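Local coordinates for aromatic-L-amino-acid decarboxylase (Catharanthus roseus, PDB 6EEW), which decarboxylates L-tryptophan to tryptamine and 5-hydroxy-L-tryptophan to serotonin, working as a homodimer with pyridoxal 5'-phosphate as cofactor, at residues A[24-27]-A[28-32]. Numbering follows the deposited sequence.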
loop_
_atom_site.group_PDB
_atom_site.type_symbol
_atom_site.label_atom_id
_atom_site.label_comp_id
_atom_site.label_asym_id
_atom_site.label_seq_id
_atom_site.Cartn_x
_atom_site.Cartn_y
_atom_site.Cartn_z
ATOM N N ALA A 24 21.443 8.762 -15.968
ATOM C CA ALA A 24 21.790 9.281 -14.644
ATOM C C ALA A 24 21.934 10.807 -14.632
ATOM O O ALA A 24 21.493 11.464 -13.679
ATOM C CB ALA A 24 23.061 8.603 -14.135
ATOM N N GLU A 25 22.545 11.397 -15.670
ATOM C CA GLU A 25 22.787 12.843 -15.628
ATOM C C GLU A 25 21.537 13.665 -15.932
ATOM O O GLU A 25 21.288 14.689 -15.273
ATOM C CB GLU A 25 23.934 13.216 -16.571
ATOM C CG GLU A 25 25.272 12.706 -16.048
ATOM C CD GLU A 25 25.501 13.112 -14.577
ATOM O OE1 GLU A 25 25.132 14.254 -14.204
ATOM O OE2 GLU A 25 26.011 12.279 -13.789
ATOM N N GLU A 26 20.728 13.247 -16.899
ATOM C CA GLU A 26 19.446 13.918 -17.070
ATOM C C GLU A 26 18.597 13.773 -15.818
ATOM O O GLU A 26 17.899 14.715 -15.418
ATOM C CB GLU A 26 18.705 13.385 -18.297
ATOM C CG GLU A 26 17.434 14.173 -18.614
ATOM C CD GLU A 26 17.710 15.615 -19.037
ATOM O OE1 GLU A 26 18.887 16.043 -19.008
ATOM O OE2 GLU A 26 16.741 16.329 -19.384
ATOM N N PHE A 27 18.620 12.585 -15.208
ATOM C CA PHE A 27 17.939 12.375 -13.936
ATOM C C PHE A 27 18.400 13.390 -12.908
ATOM O O PHE A 27 17.587 14.036 -12.240
ATOM C CB PHE A 27 18.193 10.951 -13.434
ATOM C CG PHE A 27 17.611 10.674 -12.087
ATOM C CD1 PHE A 27 18.346 10.918 -10.939
ATOM C CD2 PHE A 27 16.327 10.174 -11.957
ATOM C CE1 PHE A 27 17.815 10.676 -9.697
ATOM C CE2 PHE A 27 15.792 9.924 -10.715
ATOM C CZ PHE A 27 16.535 10.177 -9.584
ATOM N N ARG A 28 19.716 13.520 -12.748
ATOM C CA ARG A 28 20.261 14.452 -11.775
ATOM C C ARG A 28 19.699 15.844 -12.021
ATOM O O ARG A 28 19.208 16.508 -11.099
ATOM C CB ARG A 28 21.790 14.435 -11.864
ATOM C CG ARG A 28 22.513 15.191 -10.760
ATOM C CD ARG A 28 24.015 15.319 -11.058
ATOM N NE ARG A 28 24.616 14.028 -11.390
ATOM C CZ ARG A 28 24.988 13.109 -10.497
ATOM N NH1 ARG A 28 24.815 13.318 -9.200
ATOM N NH2 ARG A 28 25.516 11.965 -10.902
ATOM N N LYS A 29 19.736 16.284 -13.278
ATOM C CA LYS A 29 19.248 17.617 -13.632
ATOM C C LYS A 29 17.785 17.800 -13.231
ATOM O O LYS A 29 17.432 18.707 -12.457
ATOM C CB LYS A 29 19.418 17.818 -15.140
ATOM C CG LYS A 29 18.984 19.163 -15.685
ATOM C CD LYS A 29 19.348 19.276 -17.169
ATOM C CE LYS A 29 19.202 20.700 -17.693
ATOM N NZ LYS A 29 19.758 20.848 -19.071
ATOM N N GLN A 30 16.919 16.921 -13.736
ATOM C CA GLN A 30 15.488 17.085 -13.511
ATOM C C GLN A 30 15.146 16.978 -12.030
ATOM O O GLN A 30 14.314 17.741 -11.516
ATOM C CB GLN A 30 14.716 16.055 -14.330
ATOM C CG GLN A 30 15.005 16.133 -15.824
ATOM C CD GLN A 30 14.263 15.075 -16.627
ATOM O OE1 GLN A 30 13.488 14.290 -16.075
ATOM N NE2 GLN A 30 14.507 15.040 -17.937
ATOM N N ALA A 31 15.784 16.046 -11.319
ATOM C CA ALA A 31 15.491 15.886 -9.902
ATOM C C ALA A 31 15.933 17.113 -9.106
ATOM O O ALA A 31 15.218 17.555 -8.202
ATOM C CB ALA A 31 16.145 14.613 -9.364
ATOM N N HIS A 32 17.099 17.686 -9.419
ATOM C CA HIS A 32 17.472 18.927 -8.746
ATOM C C HIS A 32 16.404 19.992 -8.967
ATOM O O HIS A 32 16.031 20.733 -8.036
ATOM C CB HIS A 32 18.828 19.433 -9.248
ATOM C CG HIS A 32 20.009 18.719 -8.665
ATOM N ND1 HIS A 32 20.083 18.360 -7.339
ATOM C CD2 HIS A 32 21.187 18.341 -9.219
ATOM C CE1 HIS A 32 21.236 17.757 -7.108
ATOM N NE2 HIS A 32 21.926 17.733 -8.233
#
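Glu25 and Arg28 form an i to i+3 salt bridge in the first turns of helix 24-44, the N-terminal helix that packs against the second subunit of the group II decarboxylase dimer. The two side chains run side by side in the same direction, and the guanidinium offers its NE/NH2 side to both carboxylate oxygens: Arg28 NE donates to Glu25 OE1 and Arg28 NH2 to Glu25 OE2, both at 2.9 Å. Both oxygens are met on their syn sides, though 23° out of the carboxylate plane, and the two planes are only 16° apart, so the paired bonds restrict rotation of either group. Arg28 stays extended as far as CD, then turns about CG-CD (chi3 -51°), which brings NE back alongside Glu25. An arginine suits this place because its guanidinium has further N-H groups: NH1 forms a salt bridge with Asp36 of the second subunit, and NH2, besides holding Glu25, one with Asp40 of that subunit. A leucine here would probably leave Glu25 and Asp40 of the second subunit without this positive partner and take one of the partners of Asp36, weakening the subunit contact.

On another side of the helix, Gln30 NE2 donates at 3.0 Å to the anti side of Glu26 OE2, somewhat out of the carboxylate plane, while Gln30 OE1 accepts from Ser107 OG of the second subunit, a double role fitted to an amide. Phe27, buried, turns one ring face to the small Ala31; the Ala31 methyl CB sits toward the ring's rim, 4.3 Å from Phe27 CE1.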